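Local coordinates for protein putative transcriptional regulator, LysR family (Vibrio parahaemolyticus, PDB 3OXN) that probably regulates transcription as a DNA-binding LysR-type factor, of which this chain is the substrate-binding domain, without the DNA-binding part, at residues H101-Q106 and P161-V166; L94-K99 and L180-L185; C17-T22 and P206-L211. All blocks are in the same frame, centred on the assembly; numbering follows the deposited sequence.

In the fold
Contacts 1 and 2 sit side by side in one lobe of the domain, their centres about 5 Å apart, and both reach the mixed sheet 142-146, 117-120, 163-167, 93-98, 180-183. Contact 3 lies on the opposite side of the chain's centre, about 42 Å from contact 1 and 38 Å from contact 2 between centres, where the sheet containing strand 20-25 is covered by helix 206-227. Along the chain they nest: 101-106 with 161-166 inside 94-99 with 180-185, and both inside 17-22 with 206-211. Contact 3 brings the first strand of the chain against the start of its last helix, in keeping with the two-lobed periplasmic-binding-protein fold of LysR substrate-binding domains.

Contact 1: H101-Q106 and P161-V166; sequences HPLANQ and PIIITV
The imidazole of H101 reaches across to the backbone of P161, where NE2 donates a weak, bent hydrogen bond to the carbonyl O (3.0 Å, N-H...O angle 132°). This oxygen lies at the ring edge, near the ring plane. Next to NE2, ring carbon CD2 of H101 comes within 3.5 Å of the I162 carbonyl O, which approaches obliquely, so two successive carbonyls border the same part of the imidazole. The apolar neighbours are looser: CB of P161 lies 3.9 Å from H101 NE2, and CG1 of I163 approaches the ring at a slant. Beyond the imidazole, CD1 of L103 points at CD1 of I163, 4.3 Å away, while CD of P102 faces CB of P161 at the exposed margin.

What positions the ring is its own loop. With CG of H101 anti to the backbone N (chi1 -173°), the imidazole extends toward P161. Its second nitrogen, ND1 of H101, accepts the backbone N-H of L103 at 3.0 Å, the donor lying practically in the ring plane. One nitrogen thus bonds to its own loop and the other, weakly, to the facing segment, which should restrict turning about CB-CG. The H101 carbonyl O in turn accepts from A104 N, drawing the chain into a tight turn. The rings of H116 and H101 meet, and M108 packs on I163, whose backbone bonds to P117 and A119 in strand 117-120.

The arrangement joins the loop after strand 93-98 to the beginning of strand 163-167, an inner strand of the sheet and neighbour of 93-98, in one alpha/beta lobe of the LysR substrate-binding domain, a member of the periplasmic-binding-protein type II fold.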
ATOM      1  N   HIS A 101      20.041   9.747 -12.432  1.00 39.29           N
ATOM      2  CA  HIS A 101      19.938   8.695 -13.419  1.00 37.76           C
ATOM      3  C   HIS A 101      20.554   9.262 -14.685  1.00 39.79           C
ATOM      4  O   HIS A 101      20.468  10.468 -14.925  1.00 41.88           O
ATOM      5  CB  HIS A 101      18.484   8.340 -13.661  1.00 36.95           C
ATOM      6  CG  HIS A 101      18.296   7.150 -14.547  1.00 37.41           C
ATOM      7  ND1 HIS A 101      18.594   7.172 -15.890  1.00 37.06           N
ATOM      8  CD2 HIS A 101      17.834   5.907 -14.283  1.00 36.16           C
ATOM      9  CE1 HIS A 101      18.324   5.992 -16.416  1.00 37.04           C
ATOM     10  NE2 HIS A 101      17.861   5.206 -15.464  1.00 35.24           N
ATOM     11  N   PRO A 102      21.217   8.413 -15.478  1.00 38.11           N
ATOM     12  CA  PRO A 102      21.793   8.901 -16.736  1.00 39.75           C
ATOM     13  C   PRO A 102      20.800   9.698 -17.607  1.00 40.60           C
ATOM     14  O   PRO A 102      21.122  10.809 -18.048  1.00 38.29           O
ATOM     15  CB  PRO A 102      22.244   7.603 -17.432  1.00 38.87           C
ATOM     16  CG  PRO A 102      22.611   6.700 -16.290  1.00 33.24           C
ATOM     17  CD  PRO A 102      21.680   7.053 -15.147  1.00 37.12           C
ATOM     18  N   LEU A 103      19.612   9.143 -17.847  1.00 40.23           N
ATOM     19  CA  LEU A 103      18.651   9.769 -18.756  1.00 40.93           C
ATOM     20  C   LEU A 103      17.869  10.903 -18.107  1.00 36.35           C
ATOM     21  O   LEU A 103      16.919  11.402 -18.703  1.00 34.33           O
ATOM     22  CB  LEU A 103      17.648   8.735 -19.273  1.00 36.89           C
ATOM     23  CG  LEU A 103      18.235   7.427 -19.774  1.00 40.21           C
ATOM     24  CD1 LEU A 103      17.142   6.381 -19.958  1.00 39.37           C
ATOM     25  CD2 LEU A 103      18.983   7.677 -21.074  1.00 45.57           C
ATOM     26  N   ALA A 104      18.242  11.279 -16.885  1.00 34.62           N
ATOM     27  CA  ALA A 104      17.475  12.264 -16.113  1.00 38.05           C
ATOM     28  C   ALA A 104      17.326  13.598 -16.842  1.00 36.78           C
ATOM     29  O   ALA A 104      16.234  14.181 -16.862  1.00 32.68           O
ATOM     30  CB  ALA A 104      18.096  12.479 -14.740  1.00 37.06           C
ATOM     31  N   ASN A 105      18.421  14.055 -17.454  1.00 34.53           N
ATOM     32  CA  ASN A 105      18.456  15.361 -18.101  1.00 34.65           C
ATOM     33  C   ASN A 105      18.390  15.314 -19.621  1.00 35.94           C
ATOM     34  O   ASN A 105      18.747  16.278 -20.299  1.00 40.00           O
ATOM     35  CB  ASN A 105      19.675  16.165 -17.650  1.00 33.58           C
ATOM     36  CG  ASN A 105      19.763  16.297 -16.136  1.00 36.60           C
ATOM     37  OD1 ASN A 105      18.771  16.575 -15.449  1.00 35.98           O
ATOM     38  ND2 ASN A 105      20.964  16.100 -15.609  1.00 38.33           N
ATOM     39  N   GLN A 106      17.922  14.205 -20.165  1.00 33.66           N
ATOM     40  CA  GLN A 106      17.720  14.123 -21.597  1.00 35.17           C
ATOM     41  C   GLN A 106      16.341  13.545 -21.828  1.00 37.56           C
ATOM     42  O   GLN A 106      15.691  13.104 -20.887  1.00 37.32           O
ATOM     43  CB  GLN A 106      18.801  13.273 -22.264  1.00 35.64           C
ATOM     44  CG  GLN A 106      18.593  11.771 -22.186  1.00 38.08           C
ATOM     45  CD  GLN A 106      19.806  10.998 -22.703  1.00 41.78           C
ATOM     46  OE1 GLN A 106      19.672  10.118 -23.558  1.00 40.75           O
ATOM     47  NE2 GLN A 106      20.998  11.335 -22.194  1.00 38.12           N
ATOM     48  N   PRO A 161      20.206   1.788 -11.878  1.00 39.42           N
ATOM     49  CA  PRO A 161      19.630   2.857 -12.700  1.00 36.30           C
ATOM     50  C   PRO A 161      18.221   2.491 -13.146  1.00 37.07           C
ATOM     51  O   PRO A 161      17.973   2.369 -14.358  1.00 32.47           O
ATOM     52  CB  PRO A 161      20.537   2.883 -13.928  1.00 35.87           C
ATOM     53  CG  PRO A 161      21.470   1.676 -13.802  1.00 40.24           C
ATOM     54  CD  PRO A 161      20.973   0.827 -12.681  1.00 38.72           C
ATOM     55  N   ILE A 162      17.302   2.313 -12.198  1.00 34.52           N
ATOM     56  CA  ILE A 162      15.973   1.865 -12.586  1.00 34.03           C
ATOM     57  C   ILE A 162      15.100   2.993 -13.113  1.00 33.09           C
ATOM     58  O   ILE A 162      15.241   4.149 -12.715  1.00 35.44           O
ATOM     59  CB  ILE A 162      15.231   1.136 -11.458  1.00 36.19           C
ATOM     60  CG1 ILE A 162      15.368   1.911 -10.149  1.00 37.84           C
ATOM     61  CG2 ILE A 162      15.715  -0.303 -11.334  1.00 33.44           C
ATOM     62  CD1 ILE A 162      14.423   1.420  -9.068  1.00 37.47           C
ATOM     63  N   ILE A 163      14.214   2.637 -14.035  1.00 31.56           N
ATOM     64  CA  ILE A 163      13.141   3.509 -14.471  1.00 31.99           C
ATOM     65  C   ILE A 163      11.856   2.999 -13.832  1.00 32.78           C
ATOM     66  O   ILE A 163      11.415   1.865 -14.096  1.00 30.99           O
ATOM     67  CB  ILE A 163      12.998   3.509 -16.001  1.00 33.70           C
ATOM     68  CG1 ILE A 163      14.248   4.090 -16.660  1.00 33.03           C
ATOM     69  CG2 ILE A 163      11.765   4.282 -16.422  1.00 30.67           C
ATOM     70  CD1 ILE A 163      14.412   3.646 -18.083  1.00 34.19           C
ATOM     71  N   ILE A 164      11.272   3.841 -12.984  1.00 30.75           N
ATOM     72  CA  ILE A 164      10.091   3.483 -12.209  1.00 31.63           C
ATOM     73  C   ILE A 164       8.810   3.828 -12.964  1.00 32.66           C
ATOM     74  O   ILE A 164       8.457   4.997 -13.060  1.00 35.61           O
ATOM     75  CB  ILE A 164      10.064   4.231 -10.848  1.00 32.69           C
ATOM     76  CG1 ILE A 164      11.249   3.836  -9.965  1.00 35.99           C
ATOM     77  CG2 ILE A 164       8.798   3.919 -10.108  1.00 34.83           C
ATOM     78  CD1 ILE A 164      12.561   4.481 -10.373  1.00 37.51           C
ATOM     79  N   THR A 165       8.107   2.834 -13.501  1.00 32.95           N
ATOM     80  CA  THR A 165       6.818   3.111 -14.135  1.00 31.82           C
ATOM     81  C   THR A 165       5.714   3.196 -13.095  1.00 30.05           C
ATOM     82  O   THR A 165       5.694   2.420 -12.150  1.00 32.12           O
ATOM     83  CB  THR A 165       6.432   2.042 -15.146  1.00 34.86           C
ATOM     84  OG1 THR A 165       7.408   1.999 -16.199  1.00 33.97           O
ATOM     85  CG2 THR A 165       5.057   2.362 -15.714  1.00 32.57           C
ATOM     86  N   VAL A 166       4.792   4.133 -13.268  1.00 32.03           N
ATOM     87  CA  VAL A 166       3.743   4.383 -12.277  1.00 31.48           C
ATOM     88  C   VAL A 166       2.579   5.083 -12.941  1.00 31.36           C
ATOM     89  O   VAL A 166       2.776   5.790 -13.933  1.00 29.94           O
ATOM     90  CB  VAL A 166       4.214   5.350 -11.182  1.00 31.06           C
ATOM     91  CG1 VAL A 166       4.996   4.636 -10.113  1.00 30.62           C
ATOM     92  CG2 VAL A 166       5.004   6.487 -11.797  1.00 30.54           C
TER

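Contact 2: L94-K99 and L180-L185; sequences LCLLSK and LVVKPL
L96 and V182 are paired across the strands, antiparallel and non-hydrogen-bonded, with both side chains on one face and L180 beside them on strand 180-183. From CB of L96, which lies 4.1 Å from CD2 of L180, the side chain rises to CG, now 3.5 Å from the same methyl. Its branch CD1 then meets CG2 of V182 at 3.8 Å; the side chains of L96 and V182 stand alongside one another and rise in the same direction, whereas L180 comes in at a slant. CG2 of V182 stands anti to the carbonyl carbon, leaving CG1, anti to the backbone N (chi1 -173°), to meet CD2 of L94.

The backbones are tied by bonds on both sides of this pair. C95 and K183 exchange two bonds: C95 N to K183 O at 3.0 Å, and K183 N to C95 O. L97 and V181 form the next hydrogen-bonded pair, with L97 N donating to V181 O. Between these pairs, CA of V182 makes a CA-H...O contact with C95 O (3.1 Å). C95, L97, V181 and K183 turn to the other face, where CB of L97 packs on CG2 of V181, and SG of C95 meets CD2 of L185. At the end, CE of K99 passes at a slant over CG1 of V181 (3.9 Å) while its NZ bonds to OD1 of N105.

Strand 180-183 is the outermost of its sheet within the chain; strand 93-98 lies between it and strand 163-167. Helix 168-177 covers the L96 and V182 face through A171 and A175, while Y113 of helix 110-114 touches C95 and L185 on the other.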
ATOM      1  N   LEU A  94       3.243   6.979 -16.302  1.00 31.89           N
ATOM      2  CA  LEU A  94       4.362   7.902 -16.407  1.00 30.79           C
ATOM      3  C   LEU A  94       5.603   7.270 -15.760  1.00 32.04           C
ATOM      4  O   LEU A  94       5.481   6.340 -14.978  1.00 32.93           O
ATOM      5  CB  LEU A  94       3.987   9.205 -15.702  1.00 31.90           C
ATOM      6  CG  LEU A  94       4.109  10.530 -16.463  1.00 36.75           C
ATOM      7  CD1 LEU A  94       3.515  10.442 -17.867  1.00 35.94           C
ATOM      8  CD2 LEU A  94       3.453  11.654 -15.672  1.00 34.42           C
ATOM      9  N   CYS A  95       6.793   7.765 -16.083  1.00 31.68           N
ATOM     10  CA  CYS A  95       8.031   7.220 -15.529  1.00 30.51           C
ATOM     11  C   CYS A  95       8.692   8.142 -14.518  1.00 33.62           C
ATOM     12  O   CYS A  95       8.568   9.364 -14.604  1.00 35.09           O
ATOM     13  CB  CYS A  95       9.016   6.917 -16.646  1.00 29.89           C
ATOM     14  SG  CYS A  95       8.385   5.619 -17.675  1.00 37.44           S
ATOM     15  N   LEU A  96       9.416   7.548 -13.577  1.00 29.96           N
ATOM     16  CA  LEU A  96      10.106   8.291 -12.540  1.00 30.47           C
ATOM     17  C   LEU A  96      11.565   7.884 -12.550  1.00 32.45           C
ATOM     18  O   LEU A  96      11.875   6.698 -12.452  1.00 34.74           O
ATOM     19  CB  LEU A  96       9.489   7.965 -11.180  1.00 33.71           C
ATOM     20  CG  LEU A  96       8.539   8.918 -10.430  1.00 35.32           C
ATOM     21  CD1 LEU A  96       7.879   9.957 -11.322  1.00 35.72           C
ATOM     22  CD2 LEU A  96       7.495   8.129  -9.635  1.00 31.19           C
ATOM     23  N   LEU A  97      12.469   8.851 -12.669  1.00 34.87           N
ATOM     24  CA  LEU A  97      13.906   8.554 -12.598  1.00 36.65           C
ATOM     25  C   LEU A  97      14.576   9.287 -11.448  1.00 34.85           C
ATOM     26  O   LEU A  97      14.145  10.353 -11.074  1.00 37.04           O
ATOM     27  CB  LEU A  97      14.624   8.943 -13.892  1.00 34.75           C
ATOM     28  CG  LEU A  97      13.997   8.466 -15.185  1.00 32.26           C
ATOM     29  CD1 LEU A  97      14.984   8.678 -16.281  1.00 36.46           C
ATOM     30  CD2 LEU A  97      13.668   7.012 -15.052  1.00 33.60           C
ATOM     31  N   SER A  98      15.646   8.718 -10.910  1.00 37.97           N
ATOM     32  CA  SER A  98      16.461   9.409  -9.917  1.00 37.46           C
ATOM     33  C   SER A  98      17.110  10.606 -10.578  1.00 36.11           C
ATOM     34  O   SER A  98      17.392  10.581 -11.773  1.00 37.00           O
ATOM     35  CB  SER A  98      17.539   8.472  -9.357  1.00 37.72           C
ATOM     36  OG  SER A  98      18.467   9.177  -8.556  1.00 34.69           O
ATOM     37  N   LYS A  99      17.352  11.658  -9.807  1.00 40.74           N
ATOM     38  CA  LYS A  99      17.885  12.883 -10.387  1.00 42.38           C
ATOM     39  C   LYS A  99      19.295  12.634 -10.915  1.00 43.90           C
ATOM     40  O   LYS A  99      19.781  13.378 -11.757  1.00 46.97           O
ATOM     41  CB  LYS A  99      17.866  14.021  -9.371  1.00 42.57           C
ATOM     42  CG  LYS A  99      17.179  15.274  -9.888  1.00 50.57           C
ATOM     43  CD  LYS A  99      17.655  15.616 -11.314  1.00 57.06           C
ATOM     44  CE  LYS A  99      17.131  16.989 -11.794  1.00 61.10           C
ATOM     45  NZ  LYS A  99      17.509  17.316 -13.228  1.00 57.53           N
ATOM     46  N   LEU A 180      12.982  13.393  -7.678  1.00 46.23           N
ATOM     47  CA  LEU A 180      13.395  12.631  -8.839  1.00 43.97           C
ATOM     48  C   LEU A 180      12.624  13.210 -10.041  1.00 41.76           C
ATOM     49  O   LEU A 180      11.900  14.200  -9.872  1.00 40.51           O
ATOM     50  CB  LEU A 180      13.213  11.115  -8.619  1.00 43.49           C
ATOM     51  CG  LEU A 180      11.893  10.370  -8.344  1.00 40.92           C
ATOM     52  CD1 LEU A 180      11.714  10.003  -6.883  1.00 34.79           C
ATOM     53  CD2 LEU A 180      10.708  11.124  -8.877  1.00 36.66           C
ATOM     54  N   VAL A 181      12.799  12.649 -11.240  1.00 37.54           N
ATOM     55  CA  VAL A 181      12.163  13.230 -12.430  1.00 39.06           C
ATOM     56  C   VAL A 181      11.150  12.329 -13.165  1.00 37.09           C
ATOM     57  O   VAL A 181      11.141  11.108 -13.012  1.00 35.15           O
ATOM     58  CB  VAL A 181      13.174  13.907 -13.444  1.00 37.19           C
ATOM     59  CG1 VAL A 181      13.879  15.103 -12.811  1.00 38.89           C
ATOM     60  CG2 VAL A 181      14.174  12.906 -14.020  1.00 37.31           C
ATOM     61  N   VAL A 182      10.316  12.981 -13.978  1.00 39.92           N
ATOM     62  CA  VAL A 182       9.175  12.375 -14.644  1.00 37.24           C
ATOM     63  C   VAL A 182       9.336  12.419 -16.141  1.00 35.87           C
ATOM     64  O   VAL A 182       9.246  13.488 -16.725  1.00 41.42           O
ATOM     65  CB  VAL A 182       7.918  13.176 -14.324  1.00 39.61           C
ATOM     66  CG1 VAL A 182       6.679  12.480 -14.864  1.00 36.86           C
ATOM     67  CG2 VAL A 182       7.817  13.408 -12.821  1.00 41.15           C
ATOM     68  N   LYS A 183       9.564  11.269 -16.767  1.00 34.01           N
ATOM     69  CA  LYS A 183       9.670  11.209 -18.223  1.00 35.39           C
ATOM     70  C   LYS A 183       8.444  10.495 -18.807  1.00 36.76           C
ATOM     71  O   LYS A 183       7.995   9.503 -18.254  1.00 39.06           O
ATOM     72  CB  LYS A 183      10.957  10.492 -18.624  1.00 33.63           C
ATOM     73  CG  LYS A 183      12.205  11.103 -18.007  1.00 33.92           C
ATOM     74  CD  LYS A 183      12.863  12.091 -18.946  1.00 36.58           C
ATOM     75  CE  LYS A 183      13.499  13.270 -18.197  1.00 37.03           C
ATOM     76  NZ  LYS A 183      12.474  14.262 -17.701  1.00 34.71           N
ATOM     77  N   PRO A 184       7.878  11.009 -19.912  1.00 37.04           N
ATOM     78  CA  PRO A 184       6.770  10.293 -20.558  1.00 34.03           C
ATOM     79  C   PRO A 184       7.172   8.881 -21.021  1.00 40.28           C
ATOM     80  O   PRO A 184       8.360   8.569 -21.153  1.00 39.70           O
ATOM     81  CB  PRO A 184       6.458  11.156 -21.774  1.00 31.80           C
ATOM     82  CG  PRO A 184       6.931  12.517 -21.414  1.00 37.39           C
ATOM     83  CD  PRO A 184       8.114  12.335 -20.509  1.00 37.42           C
ATOM     84  N   LEU A 185       6.178   8.028 -21.249  1.00 38.77           N
ATOM     85  CA  LEU A 185       6.416   6.721 -21.832  1.00 35.54           C
ATOM     86  C   LEU A 185       6.835   6.919 -23.272  1.00 37.26           C
ATOM     87  O   LEU A 185       6.098   7.536 -24.039  1.00 40.63           O
ATOM     88  CB  LEU A 185       5.131   5.907 -21.814  1.00 37.59           C
ATOM     89  CG  LEU A 185       4.678   5.335 -20.484  1.00 35.12           C
ATOM     90  CD1 LEU A 185       3.324   4.691 -20.680  1.00 33.79           C
ATOM     91  CD2 LEU A 185       5.710   4.348 -19.965  1.00 31.61           C
TER

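Contact 3: C17-T22 and P206-L211; sequences CDQTFT and PAQEWL
Apolar contacts gather round the phenyl ring of F21, which has three apolar side chains of the helix against it. CD1 of L211 comes closest, 3.4 Å from CD2 of F21, the leucine running antiparallel past the phenylalanine. CE2 of F21 lies 4.0 Å from CB of A207, and its CZ is 4.1 Å from CZ3 of W210, the indole side chain lying roughly perpendicular to that of F21. F21 is placed for this by CG standing anti to the carbonyl carbon (chi1 -56°), which sends the ring toward the helix. This is strand-to-helix packing in an alpha/beta lobe of the LysR substrate-binding domain: helix 206-227 lies against strand 20-25, with their short segments inclined at 62°.

The polar side chains Q208 and Q19 come in beside the ring and A207, with no hydrogen bond across the segments. OE1 of Q208 lies in the plane of the F21 ring at its edge, 3.9 Å from CD2 of F21, and the amide is turned 72° to the phenyl. Q19, extended beyond CG, brings OE1 to 3.8 Å from CB of A207. W210 NE1 instead bonds to E44, and the backbone of F21 is hydrogen-bonded to S49 and N51 of the neighbouring strand 49-54.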
ATOM      1  N   CYS A  17     -24.774  11.565   9.843  1.00 56.45           N
ATOM      2  CA  CYS A  17     -24.101  10.333   9.482  1.00 58.95           C
ATOM      3  C   CYS A  17     -22.882  10.035  10.353  1.00 56.19           C
ATOM      4  O   CYS A  17     -21.935  10.821  10.389  1.00 56.37           O
ATOM      5  CB  CYS A  17     -23.701  10.383   8.012  1.00 55.02           C
ATOM      6  SG  CYS A  17     -23.389   8.766   7.341  1.00 64.36           S
ATOM      7  N   ASP A  18     -22.920   8.908  11.060  1.00 49.83           N
ATOM      8  CA  ASP A  18     -21.780   8.448  11.845  1.00 51.09           C
ATOM      9  C   ASP A  18     -21.460   7.020  11.427  1.00 50.23           C
ATOM     10  O   ASP A  18     -20.678   6.304  12.059  1.00 45.74           O
ATOM     11  CB  ASP A  18     -22.083   8.528  13.341  1.00 50.47           C
ATOM     12  CG  ASP A  18     -23.118   7.510  13.787  1.00 53.90           C
ATOM     13  OD1 ASP A  18     -23.347   6.520  13.054  1.00 57.44           O
ATOM     14  OD2 ASP A  18     -23.699   7.696  14.883  1.00 51.03           O
ATOM     15  N   GLN A  19     -22.104   6.618  10.343  1.00 48.39           N
ATOM     16  CA  GLN A  19     -21.951   5.297   9.785  1.00 42.48           C
ATOM     17  C   GLN A  19     -20.569   5.128   9.196  1.00 39.24           C
ATOM     18  O   GLN A  19     -19.971   6.073   8.707  1.00 39.53           O
ATOM     19  CB  GLN A  19     -22.998   5.124   8.696  1.00 46.44           C
ATOM     20  CG  GLN A  19     -22.718   4.018   7.712  1.00 43.61           C
ATOM     21  CD  GLN A  19     -23.866   3.852   6.752  1.00 40.38           C
ATOM     22  OE1 GLN A  19     -24.963   4.387   6.977  1.00 32.45           O
ATOM     23  NE2 GLN A  19     -23.633   3.105   5.677  1.00 39.43           N
ATOM     24  N   THR A  20     -20.051   3.915   9.237  1.00 43.34           N
ATOM     25  CA  THR A  20     -18.751   3.669   8.619  1.00 44.01           C
ATOM     26  C   THR A  20     -18.851   3.063   7.202  1.00 39.53           C
ATOM     27  O   THR A  20     -19.740   2.273   6.889  1.00 39.24           O
ATOM     28  CB  THR A  20     -17.809   2.849   9.529  1.00 39.01           C
ATOM     29  OG1 THR A  20     -17.069   1.932   8.722  1.00 38.80           O
ATOM     30  CG2 THR A  20     -18.602   2.080  10.568  1.00 36.85           C
ATOM     31  N   PHE A  21     -17.935   3.466   6.337  1.00 35.37           N
ATOM     32  CA  PHE A  21     -17.965   3.011   4.967  1.00 34.82           C
ATOM     33  C   PHE A  21     -16.738   2.166   4.728  1.00 36.73           C
ATOM     34  O   PHE A  21     -15.632   2.529   5.134  1.00 36.35           O
ATOM     35  CB  PHE A  21     -18.003   4.203   4.004  1.00 40.92           C
ATOM     36  CG  PHE A  21     -19.160   5.142   4.249  1.00 38.57           C
ATOM     37  CD1 PHE A  21     -19.098   6.098   5.255  1.00 39.14           C
ATOM     38  CD2 PHE A  21     -20.312   5.053   3.493  1.00 36.83           C
ATOM     39  CE1 PHE A  21     -20.156   6.939   5.498  1.00 38.06           C
ATOM     40  CE2 PHE A  21     -21.373   5.900   3.736  1.00 42.02           C
ATOM     41  CZ  PHE A  21     -21.290   6.845   4.745  1.00 39.37           C
ATOM     42  N   THR A  22     -16.951   1.015   4.104  1.00 35.79           N
ATOM     43  CA  THR A  22     -15.870   0.168   3.657  1.00 32.56           C
ATOM     44  C   THR A  22     -15.613   0.465   2.189  1.00 31.87           C
ATOM     45  O   THR A  22     -16.497   0.314   1.351  1.00 31.20           O
ATOM     46  CB  THR A  22     -16.246  -1.305   3.795  1.00 34.47           C
ATOM     47  OG1 THR A  22     -16.648  -1.554   5.143  1.00 39.60           O
ATOM     48  CG2 THR A  22     -15.071  -2.208   3.427  1.00 30.09           C
ATOM     49  N   PRO A 206     -29.326   6.027   0.691  1.00 48.53           N
ATOM     50  CA  PRO A 206     -29.105   7.473   0.867  1.00 47.03           C
ATOM     51  C   PRO A 206     -27.651   7.811   1.215  1.00 47.64           C
ATOM     52  O   PRO A 206     -27.130   8.819   0.723  1.00 48.12           O
ATOM     53  CB  PRO A 206     -30.001   7.819   2.056  1.00 46.38           C
ATOM     54  CG  PRO A 206     -31.083   6.779   2.035  1.00 47.23           C
ATOM     55  CD  PRO A 206     -30.515   5.543   1.418  1.00 46.03           C
ATOM     56  N   ALA A 207     -27.018   6.983   2.050  1.00 44.39           N
ATOM     57  CA  ALA A 207     -25.633   7.204   2.475  1.00 44.42           C
ATOM     58  C   ALA A 207     -24.617   6.812   1.398  1.00 43.17           C
ATOM     59  O   ALA A 207     -23.622   7.506   1.186  1.00 39.59           O
ATOM     60  CB  ALA A 207     -25.349   6.446   3.769  1.00 44.71           C
ATOM     61  N   GLN A 208     -24.875   5.695   0.723  1.00 42.96           N
ATOM     62  CA  GLN A 208     -24.011   5.245  -0.359  1.00 40.40           C
ATOM     63  C   GLN A 208     -24.160   6.142  -1.592  1.00 39.80           C
ATOM     64  O   GLN A 208     -23.170   6.458  -2.253  1.00 40.47           O
ATOM     65  CB  GLN A 208     -24.276   3.774  -0.714  1.00 40.41           C
ATOM     66  CG  GLN A 208     -24.098   2.774   0.441  1.00 41.10           C
ATOM     67  CD  GLN A 208     -22.683   2.754   1.042  1.00 41.22           C
ATOM     68  OE1 GLN A 208     -21.714   3.159   0.395  1.00 43.71           O
ATOM     69  NE2 GLN A 208     -22.567   2.275   2.284  1.00 33.86           N
ATOM     70  N   GLU A 209     -25.382   6.561  -1.910  1.00 40.39           N
ATOM     71  CA  GLU A 209     -25.568   7.474  -3.031  1.00 36.95           C
ATOM     72  C   GLU A 209     -24.826   8.751  -2.706  1.00 37.80           C
ATOM     73  O   GLU A 209     -24.374   9.460  -3.596  1.00 41.22           O
ATOM     74  CB  GLU A 209     -27.042   7.783  -3.283  1.00 39.78           C
ATOM     75  CG  GLU A 209     -27.862   6.665  -3.905  1.00 44.70           C
ATOM     76  CD  GLU A 209     -29.370   6.938  -3.821  1.00 53.51           C
ATOM     77  OE1 GLU A 209     -29.761   7.930  -3.161  1.00 48.86           O
ATOM     78  OE2 GLU A 209     -30.164   6.164  -4.413  1.00 56.43           O
ATOM     79  N   TRP A 210     -24.691   9.048  -1.420  1.00 38.45           N
ATOM     80  CA  TRP A 210     -23.997  10.263  -1.013  1.00 38.67           C
ATOM     81  C   TRP A 210     -22.486  10.092  -1.121  1.00 38.29           C
ATOM     82  O   TRP A 210     -21.803  10.928  -1.707  1.00 37.86           O
ATOM     83  CB  TRP A 210     -24.397  10.688   0.410  1.00 41.95           C
ATOM     84  CG  TRP A 210     -23.482  11.738   0.969  1.00 41.28           C
ATOM     85  CD1 TRP A 210     -23.574  13.073   0.779  1.00 40.56           C
ATOM     86  CD2 TRP A 210     -22.314  11.527   1.772  1.00 44.34           C
ATOM     87  NE1 TRP A 210     -22.544  13.719   1.417  1.00 40.48           N
ATOM     88  CE2 TRP A 210     -21.753  12.790   2.041  1.00 40.46           C
ATOM     89  CE3 TRP A 210     -21.685  10.387   2.300  1.00 41.70           C
ATOM     90  CZ2 TRP A 210     -20.604  12.961   2.808  1.00 45.24           C
ATOM     91  CZ3 TRP A 210     -20.539  10.553   3.069  1.00 41.86           C
ATOM     92  CH2 TRP A 210     -20.012  11.830   3.316  1.00 43.02           C
ATOM     93  N   LEU A 211     -21.969   9.009  -0.548  1.00 39.67           N
ATOM     94  CA  LEU A 211     -20.537   8.705  -0.609  1.00 40.79           C
ATOM     95  C   LEU A 211     -20.035   8.760  -2.043  1.00 35.12           C
ATOM     96  O   LEU A 211     -19.042   9.424  -2.335  1.00 33.93           O
ATOM     97  CB  LEU A 211     -20.234   7.312  -0.023  1.00 40.69           C
ATOM     98  CG  LEU A 211     -18.826   6.989   0.512  1.00 38.08           C
ATOM     99  CD1 LEU A 211     -18.595   5.493   0.551  1.00 37.58           C
ATOM    100  CD2 LEU A 211     -17.733   7.642  -0.297  1.00 38.25           C
TER